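Local coordinates for protein yersinopine dehydrogenase (Yersinia pestis, PDB 6C4M) that catalyses the NADPH-dependent reductive condensation of pyruvate with a histidine-derived intermediate, the last step in making the metallophore yersinopine, at residues V148-N153 against E467-S472; A272-E277 against Q436-F441; A387-Y390 against L396-L399. All coordinates share one frame; numbering follows the deposited sequence.

From the N terminus, the chain first builds much of its nucleotide-binding sheet before it reaches 148-153, and contact 1 is completed only at the C-terminal helix, so it closes a loop spanning most of the protein. Inside that loop, contact 2 joins the end of helix 267-274 to helix 425-445, and within the loop that contact 2 closes, contact 3 pairs two short strands a few residues apart. The three are concentric and none crosses another. Contacts 2 and 3 touch, with L273 O 2.9 Å from V389 N in a probable hydrogen bond, whereas contact 1 lies about 23 Å from both by nearest atoms, tying the C-terminal helix 459-471 to helix 144-154 beside the sheet.

Contact 1: V148-N153 against E467-S472; sequences VQNLLN and EQQWRS
Q469 and N150 bring two helices together at the protein surface, where amides, helped by a few CB and CG contacts, make the junction. The short axes of 148-153 and 467-471 pass 9.1 Å apart and cross nearly perpendicularly, at 86°. Q469 repays following outward. Its CB lies 3.9 Å from N150 CB; CG then comes alongside Q149 CB. With CG anti to the backbone N, a bend at the next torsion (chi2 63°) turns the amide to lie along helix 148-153, over N150. CD thus lies near both N150 N and Q149 CB. At the tip the two branches part: OE1 reaches N150 CA at 3.3 Å and also receives a weak hydrogen bond from N150 ND2, while NE2 comes 3.5 Å from Q149 NE2. Those last two are both donors, and they form no bond. The N150 and Q469 side chains slide past each other in opposite directions with amide planes 76° apart, and the bond to OE1 is well bent. N150 ND2 has a second weak acceptor in Q468 OE1, 3.5 Å away. A water 2.8 Å from Q469 OE1 may also reach N153 OD1, weakly. Beneath the contact, V148 and L152 pack on V162 of strand 161-165; elsewhere on the C-terminal helix, E467 touches L416 and A419 of helix 401-419. The chemistry is that of a neutral, hydrated amide cluster: weak bonds share a few polar atoms, which implies a junction of modest directionality in which water probably contributes to the cohesion.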
loop_
_atom_site.group_PDB
_atom_site.type_symbol
_atom_site.label_atom_id
_atom_site.label_comp_id
_atom_site.label_asym_id
_atom_site.label_seq_id
_atom_site.Cartn_x
_atom_site.Cartn_y
_atom_site.Cartn_z
ATOM N N VAL A 148 37.934 9.449 -10.860
ATOM C CA VAL A 148 39.068 9.607 -9.950
ATOM C C VAL A 148 40.351 9.046 -10.560
ATOM O O VAL A 148 41.429 9.642 -10.408
ATOM C CB VAL A 148 38.738 8.955 -8.602
ATOM C CG1 VAL A 148 39.954 8.895 -7.679
ATOM C CG2 VAL A 148 37.593 9.732 -7.994
ATOM N N GLN A 149 40.281 7.889 -11.227
ATOM C CA GLN A 149 41.479 7.357 -11.880
ATOM C C GLN A 149 42.072 8.380 -12.826
ATOM O O GLN A 149 43.301 8.571 -12.899
ATOM C CB GLN A 149 41.167 6.108 -12.698
ATOM C CG GLN A 149 41.011 4.822 -11.964
ATOM C CD GLN A 149 40.804 3.705 -12.959
ATOM O OE1 GLN A 149 39.709 3.199 -13.083
ATOM N NE2 GLN A 149 41.841 3.375 -13.724
ATOM N N ASN A 150 41.199 8.973 -13.638
ATOM C CA ASN A 150 41.655 9.905 -14.659
ATOM C C ASN A 150 42.396 11.076 -14.030
ATOM O O ASN A 150 43.476 11.464 -14.489
ATOM C CB ASN A 150 40.455 10.398 -15.472
ATOM C CG ASN A 150 40.864 11.260 -16.622
ATOM O OD1 ASN A 150 41.092 12.454 -16.458
ATOM N ND2 ASN A 150 40.992 10.658 -17.792
ATOM N N LEU A 151 41.827 11.661 -12.972
ATOM C CA LEU A 151 42.490 12.789 -12.320
ATOM C C LEU A 151 43.825 12.376 -11.725
ATOM O O LEU A 151 44.825 13.098 -11.829
ATOM C CB LEU A 151 41.597 13.368 -11.225
ATOM C CG LEU A 151 40.243 13.979 -11.645
ATOM C CD1 LEU A 151 39.517 14.511 -10.408
ATOM C CD2 LEU A 151 40.416 15.090 -12.650
ATOM N N LEU A 152 43.851 11.249 -11.028
ATOM C CA LEU A 152 45.106 10.800 -10.431
ATOM C C LEU A 152 46.159 10.541 -11.498
ATOM O O LEU A 152 47.337 10.896 -11.327
ATOM C CB LEU A 152 44.854 9.536 -9.602
ATOM C CG LEU A 152 44.042 9.767 -8.323
ATOM C CD1 LEU A 152 43.613 8.409 -7.667
ATOM C CD2 LEU A 152 44.867 10.589 -7.335
ATOM N N ASN A 153 45.761 9.902 -12.599
ATOM C CA ASN A 153 46.708 9.622 -13.665
ATOM C C ASN A 153 47.306 10.913 -14.194
ATOM O O ASN A 153 48.503 10.966 -14.491
ATOM C CB ASN A 153 46.049 8.824 -14.792
ATOM C CG ASN A 153 46.977 8.625 -15.994
ATOM O OD1 ASN A 153 46.902 9.367 -16.980
ATOM N ND2 ASN A 153 47.877 7.633 -15.906
ATOM N N GLU A 467 34.320 9.448 -19.678
ATOM C CA GLU A 467 34.370 8.872 -21.022
ATOM C C GLU A 467 35.815 8.673 -21.472
ATOM O O GLU A 467 36.151 7.640 -22.064
ATOM C CB GLU A 467 33.646 9.775 -22.031
ATOM C CG GLU A 467 33.777 9.243 -23.473
ATOM C CD GLU A 467 33.223 10.186 -24.519
ATOM O OE1 GLU A 467 32.843 11.322 -24.163
ATOM O OE2 GLU A 467 33.187 9.788 -25.705
ATOM N N GLN A 468 36.667 9.674 -21.225
ATOM C CA GLN A 468 38.077 9.600 -21.611
ATOM C C GLN A 468 38.755 8.428 -20.920
ATOM O O GLN A 468 39.453 7.634 -21.558
ATOM C CB GLN A 468 38.784 10.924 -21.273
ATOM C CG GLN A 468 40.205 11.053 -21.821
ATOM C CD GLN A 468 41.058 12.102 -21.066
ATOM O OE1 GLN A 468 40.534 12.950 -20.340
ATOM N NE2 GLN A 468 42.369 12.026 -21.233
ATOM N N GLN A 469 38.540 8.288 -19.614
ATOM C CA GLN A 469 39.186 7.196 -18.894
ATOM C C GLN A 469 38.719 5.842 -19.411
ATOM O O GLN A 469 39.536 4.940 -19.619
ATOM C CB GLN A 469 38.921 7.321 -17.401
ATOM C CG GLN A 469 39.655 6.274 -16.576
ATOM C CD GLN A 469 41.155 6.411 -16.700
ATOM O OE1 GLN A 469 41.677 7.528 -16.878
ATOM N NE2 GLN A 469 41.861 5.280 -16.636
ATOM N N TRP A 470 37.404 5.677 -19.606
ATOM C CA TRP A 470 36.848 4.400 -20.037
ATOM C C TRP A 470 37.357 4.000 -21.420
ATOM O O TRP A 470 37.685 2.833 -21.656
ATOM C CB TRP A 470 35.318 4.476 -20.036
ATOM C CG TRP A 470 34.678 3.238 -20.529
ATOM C CD1 TRP A 470 34.421 2.119 -19.812
ATOM C CD2 TRP A 470 34.214 2.981 -21.856
ATOM N NE1 TRP A 470 33.838 1.178 -20.603
ATOM C CE2 TRP A 470 33.700 1.676 -21.865
ATOM C CE3 TRP A 470 34.183 3.732 -23.038
ATOM C CZ2 TRP A 470 33.131 1.101 -23.000
ATOM C CZ3 TRP A 470 33.641 3.155 -24.173
ATOM C CH2 TRP A 470 33.121 1.848 -24.144
ATOM N N ARG A 471 37.393 4.949 -22.360
ATOM C CA ARG A 471 37.871 4.647 -23.710
ATOM C C ARG A 471 39.347 4.267 -23.723
ATOM O O ARG A 471 39.793 3.542 -24.616
ATOM C CB ARG A 471 37.646 5.844 -24.634
ATOM C CG ARG A 471 36.179 6.108 -24.959
ATOM C CD ARG A 471 36.091 7.032 -26.168
ATOM N NE ARG A 471 34.752 7.588 -26.367
ATOM C CZ ARG A 471 33.800 7.036 -27.115
ATOM N NH1 ARG A 471 34.006 5.897 -27.763
ATOM N NH2 ARG A 471 32.628 7.636 -27.213
ATOM N N SER A 472 40.114 4.747 -22.755
ATOM C CA SER A 472 41.541 4.452 -22.694
ATOM C C SER A 472 41.835 3.023 -22.269
ATOM O O SER A 472 43.017 2.668 -22.178
ATOM C CB SER A 472 42.219 5.413 -21.722
ATOM O OG SER A 472 41.958 5.052 -20.375
HETATM O O HOH W 1 44.072 8.388 -17.946
#

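Contact 2: A272-E277 against Q436-F441; sequences ALFYPE and QALKAF
The F274 ring has A437 O over the centre of one face, 3.9 Å above its plane, and L273 CD2 over the opposite face toward the rim; F441 and L438 approach obliquely, toward the CD1, CE1 and CZ part of the ring. This is helix-end to helix packing in the helical part of the opine dehydrogenase fold, with the last turn of helix 267-274 set against the side of helix 425-445. F274 is the wedge. Its CG is anti to the carbonyl carbon (chi1 -75°), which directs the ring at a single turn of the partner helix. CE2 touches A437 CB at 3.7 Å, CE1 meets L438 CD1 at 3.8 Å, and CZ ends 3.6 Å from L438 CA, so the ring meets backbone as well as side chains. At CD1 the fit is tighter, with F441 CB 3.4 Å away. The two phenyl planes are inclined at 34° with centroids 5.3 Å apart, neither stacked nor edge-to-face. The side-chain contacts are apolar, and no hydrogen bond joins the segments. V389 and L399 also touch F274, while F441 meets W397 edge-to-face, so the hairpin of contact 3 adjoins the same interface. Just beyond, R444 makes a cation-pi contact with Y275 and a weak hydrogen bond to F274 O. That carbonyl oxygen also lies beside the second ring, 3.7 Å from F441 CD1.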
loop_
_atom_site.group_PDB
_atom_site.type_symbol
_atom_site.label_atom_id
_atom_site.label_comp_id
_atom_site.label_asym_id
_atom_site.label_seq_id
_atom_site.Cartn_x
_atom_site.Cartn_y
_atom_site.Cartn_z
ATOM N N ALA A 272 6.177 19.851 -3.890
ATOM C CA ALA A 272 6.447 20.050 -2.466
ATOM C C ALA A 272 7.799 20.713 -2.260
ATOM O O ALA A 272 7.976 21.549 -1.368
ATOM C CB ALA A 272 6.408 18.703 -1.738
ATOM N N LEU A 273 8.756 20.344 -3.086
ATOM C CA LEU A 273 10.110 20.861 -2.948
ATOM C C LEU A 273 10.151 22.354 -3.241
ATOM O O LEU A 273 10.786 23.127 -2.513
ATOM C CB LEU A 273 11.021 20.099 -3.900
ATOM C CG LEU A 273 12.345 20.749 -4.271
ATOM C CD1 LEU A 273 13.229 20.765 -3.027
ATOM C CD2 LEU A 273 12.974 19.965 -5.393
ATOM N N PHE A 274 9.476 22.772 -4.306
ATOM C CA PHE A 274 9.603 24.136 -4.800
ATOM C C PHE A 274 8.519 25.087 -4.300
ATOM O O PHE A 274 8.625 26.296 -4.561
ATOM C CB PHE A 274 9.605 24.140 -6.327
ATOM C CG PHE A 274 10.895 23.676 -6.938
ATOM C CD1 PHE A 274 12.098 24.366 -6.708
ATOM C CD2 PHE A 274 10.915 22.572 -7.759
ATOM C CE1 PHE A 274 13.302 23.935 -7.287
ATOM C CE2 PHE A 274 12.093 22.134 -8.337
ATOM C CZ PHE A 274 13.306 22.828 -8.107
ATOM N N TYR A 275 7.481 24.582 -3.616
ATOM C CA TYR A 275 6.438 25.391 -2.977
ATOM C C TYR A 275 6.504 25.110 -1.481
ATOM O O TYR A 275 5.683 24.353 -0.938
ATOM C CB TYR A 275 5.057 25.059 -3.539
ATOM C CG TYR A 275 4.848 25.553 -4.942
ATOM C CD1 TYR A 275 5.230 24.784 -6.029
ATOM C CD2 TYR A 275 4.289 26.825 -5.186
ATOM C CE1 TYR A 275 5.037 25.250 -7.340
ATOM C CE2 TYR A 275 4.124 27.296 -6.479
ATOM C CZ TYR A 275 4.480 26.502 -7.546
ATOM O OH TYR A 275 4.314 26.945 -8.831
ATOM N N PRO A 276 7.468 25.703 -0.778
ATOM C CA PRO A 276 7.763 25.263 0.593
ATOM C C PRO A 276 6.625 25.427 1.555
ATOM O O PRO A 276 6.727 24.931 2.683
ATOM C CB PRO A 276 8.938 26.154 1.001
ATOM C CG PRO A 276 8.828 27.341 0.144
ATOM C CD PRO A 276 8.299 26.839 -1.174
ATOM N N GLU A 277 5.558 26.115 1.169
ATOM C CA GLU A 277 4.463 26.373 2.085
ATOM C C GLU A 277 3.417 25.269 2.093
ATOM O O GLU A 277 2.581 25.246 3.000
ATOM C CB GLU A 277 3.804 27.716 1.739
ATOM C CG GLU A 277 3.622 28.621 2.937
ATOM C CD GLU A 277 4.892 28.770 3.758
ATOM O OE1 GLU A 277 5.936 29.154 3.185
ATOM O OE2 GLU A 277 4.853 28.472 4.974
ATOM N N GLN A 436 12.601 21.916 -15.733
ATOM C CA GLN A 436 11.498 22.858 -15.957
ATOM C C GLN A 436 10.956 23.411 -14.643
ATOM O O GLN A 436 10.702 24.612 -14.529
ATOM C CB GLN A 436 10.393 22.188 -16.747
ATOM C CG GLN A 436 9.194 23.103 -17.017
ATOM C CD GLN A 436 8.267 22.487 -18.009
ATOM O OE1 GLN A 436 7.536 21.554 -17.684
ATOM N NE2 GLN A 436 8.336 22.948 -19.255
ATOM N N ALA A 437 10.799 22.559 -13.632
ATOM C CA ALA A 437 10.364 23.020 -12.314
ATOM C C ALA A 437 11.389 23.949 -11.672
ATOM O O ALA A 437 11.029 24.924 -10.996
ATOM C CB ALA A 437 10.120 21.819 -11.402
ATOM N N LEU A 438 12.675 23.620 -11.802
ATOM C CA LEU A 438 13.716 24.491 -11.273
ATOM C C LEU A 438 13.688 25.845 -11.973
ATOM O O LEU A 438 13.808 26.890 -11.326
ATOM C CB LEU A 438 15.084 23.830 -11.450
ATOM C CG LEU A 438 16.294 24.664 -11.031
ATOM C CD1 LEU A 438 16.192 25.064 -9.558
ATOM C CD2 LEU A 438 17.640 23.955 -11.325
ATOM N N LYS A 439 13.544 25.850 -13.298
ATOM C CA LYS A 439 13.488 27.130 -14.009
ATOM C C LYS A 439 12.301 27.956 -13.530
ATOM O O LYS A 439 12.413 29.173 -13.344
ATOM C CB LYS A 439 13.391 26.914 -15.522
ATOM C CG LYS A 439 14.690 26.416 -16.196
ATOM C CD LYS A 439 14.533 26.308 -17.740
ATOM C CE LYS A 439 15.763 25.663 -18.430
ATOM N NZ LYS A 439 15.486 25.295 -19.866
ATOM N N ALA A 440 11.156 27.307 -13.309
ATOM C CA ALA A 440 9.974 28.038 -12.859
ATOM C C ALA A 440 10.200 28.609 -11.470
ATOM O O ALA A 440 9.827 29.755 -11.195
ATOM C CB ALA A 440 8.728 27.134 -12.880
ATOM N N PHE A 441 10.875 27.859 -10.603
ATOM C CA PHE A 441 11.187 28.368 -9.270
ATOM C C PHE A 441 12.131 29.573 -9.333
ATOM O O PHE A 441 11.929 30.572 -8.633
ATOM C CB PHE A 441 11.814 27.271 -8.420
ATOM C CG PHE A 441 12.376 27.772 -7.123
ATOM C CD1 PHE A 441 11.529 28.096 -6.069
ATOM C CD2 PHE A 441 13.739 27.957 -6.971
ATOM C CE1 PHE A 441 12.038 28.562 -4.866
ATOM C CE2 PHE A 441 14.262 28.432 -5.777
ATOM C CZ PHE A 441 13.417 28.734 -4.723
#

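Contact 3: A387-Y390 against L396-L399; sequences ATVY and LWHL
Y390 and H398 form an antiparallel hydrogen-bonded pair, in which Y390 N donates to H398 O at 3.1 Å and H398 N to Y390 O at a short 2.6 Å. Two CA-H...O contacts supplement the pair, from V389 CA to H398 O and from W397 CA to Y390 O, so each carbonyl receives both an N-H and a C-H. On one side of the pair, the Y390 and H398 side chains lie together. The tyrosine CG sits between the backbone N and the carbonyl carbon (chi1 66°), which carries the ring across to the partner strand. There H398 CB stands over its face, 3.6 Å from the centroid and 25° off the normal: a CH-pi contact, with CZ the closest ring atom at 3.3 Å. The two rings are almost parallel, 9° apart, but are slid so far that they barely overlap. The imidazole is held from the turn: H398 NE2 hydrogen-bonds to D392 OD2, while D392 OD1 accepts from L396 N, so one carboxylate braces both the ring and the backbone of the returning segment. The apolar neighbours gather round V389. Its CG2 lies 4.0 Å from W397 CZ3, obliquely to the indole, and its CG1 is 3.9 Å from L399 CD2. V389 and L399 both continue onto L273, and W397 packs on V445. The H398 side chain lies about 7 Å from both bound NADP and the side chain of R54, which binds it. Two short antiparallel strands joined by a brief turn form a beta-hairpin, here placed between helices 267-274 and 425-445 and the cofactor site.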
loop_
_atom_site.group_PDB
_atom_site.type_symbol
_atom_site.label_atom_id
_atom_site.label_comp_id
_atom_site.label_asym_id
_atom_site.label_seq_id
_atom_site.Cartn_x
_atom_site.Cartn_y
_atom_site.Cartn_z
ATOM N N ALA A 387 12.245 17.185 1.818
ATOM C CA ALA A 387 12.798 18.479 2.169
ATOM C C ALA A 387 12.490 19.488 1.067
ATOM O O ALA A 387 12.376 19.135 -0.109
ATOM C CB ALA A 387 14.318 18.363 2.391
ATOM N N THR A 388 12.367 20.752 1.455
ATOM C CA THR A 388 12.024 21.830 0.536
ATOM C C THR A 388 13.220 22.738 0.279
ATOM O O THR A 388 14.218 22.733 1.011
ATOM C CB THR A 388 10.866 22.681 1.090
ATOM O OG1 THR A 388 11.310 23.447 2.220
ATOM C CG2 THR A 388 9.691 21.818 1.516
ATOM N N VAL A 389 13.090 23.562 -0.760
ATOM C CA VAL A 389 14.032 24.657 -0.961
ATOM C C VAL A 389 14.084 25.487 0.310
ATOM O O VAL A 389 13.099 25.565 1.055
ATOM C CB VAL A 389 13.654 25.543 -2.156
ATOM C CG1 VAL A 389 13.821 24.785 -3.451
ATOM C CG2 VAL A 389 12.214 26.092 -1.999
ATOM N N TYR A 390 15.211 26.161 0.528
ATOM C CA TYR A 390 15.439 26.918 1.746
ATOM C C TYR A 390 16.426 28.034 1.440
ATOM O O TYR A 390 17.184 27.966 0.469
ATOM C CB TYR A 390 15.973 26.010 2.861
ATOM C CG TYR A 390 17.346 25.437 2.585
ATOM C CD1 TYR A 390 18.505 26.137 2.942
ATOM C CD2 TYR A 390 17.499 24.203 1.967
ATOM C CE1 TYR A 390 19.774 25.620 2.692
ATOM C CE2 TYR A 390 18.781 23.671 1.707
ATOM C CZ TYR A 390 19.911 24.388 2.080
ATOM O OH TYR A 390 21.186 23.906 1.834
ATOM N N LEU A 396 20.001 33.456 0.206
ATOM C CA LEU A 396 20.042 32.821 -1.099
ATOM C C LEU A 396 19.363 31.466 -1.023
ATOM O O LEU A 396 19.559 30.708 -0.061
ATOM C CB LEU A 396 21.482 32.646 -1.579
ATOM C CG LEU A 396 22.239 33.918 -1.982
ATOM C CD1 LEU A 396 23.683 33.547 -2.366
ATOM C CD2 LEU A 396 21.528 34.641 -3.115
ATOM N N TRP A 397 18.599 31.151 -2.065
ATOM C CA TRP A 397 17.840 29.907 -2.093
ATOM C C TRP A 397 18.714 28.727 -2.492
ATOM O O TRP A 397 19.534 28.824 -3.414
ATOM C CB TRP A 397 16.671 30.024 -3.065
ATOM C CG TRP A 397 15.595 30.913 -2.578
ATOM C CD1 TRP A 397 15.377 32.214 -2.935
ATOM C CD2 TRP A 397 14.567 30.571 -1.640
ATOM N NE1 TRP A 397 14.280 32.696 -2.273
ATOM C CE2 TRP A 397 13.765 31.713 -1.469
ATOM C CE3 TRP A 397 14.250 29.403 -0.926
ATOM C CZ2 TRP A 397 12.656 31.729 -0.614
ATOM C CZ3 TRP A 397 13.166 29.424 -0.076
ATOM C CH2 TRP A 397 12.369 30.585 0.065
ATOM N N HIS A 398 18.519 27.606 -1.790
ATOM C CA HIS A 398 19.196 26.339 -2.049
ATOM C C HIS A 398 18.186 25.224 -2.294
ATOM O O HIS A 398 17.052 25.264 -1.811
ATOM C CB HIS A 398 20.053 25.873 -0.859
ATOM C CG HIS A 398 21.314 26.645 -0.649
ATOM N ND1 HIS A 398 22.562 26.083 -0.816
ATOM C CD2 HIS A 398 21.520 27.918 -0.240
ATOM C CE1 HIS A 398 23.484 26.990 -0.546
ATOM N NE2 HIS A 398 22.879 28.110 -0.190
ATOM N N LEU A 399 18.639 24.199 -2.997
ATOM C CA LEU A 399 18.007 22.888 -2.988
ATOM C C LEU A 399 18.558 22.038 -1.856
ATOM O O LEU A 399 19.765 22.083 -1.586
ATOM C CB LEU A 399 18.266 22.179 -4.303
ATOM C CG LEU A 399 17.554 22.845 -5.477
ATOM C CD1 LEU A 399 18.276 22.505 -6.757
ATOM C CD2 LEU A 399 16.118 22.368 -5.530
#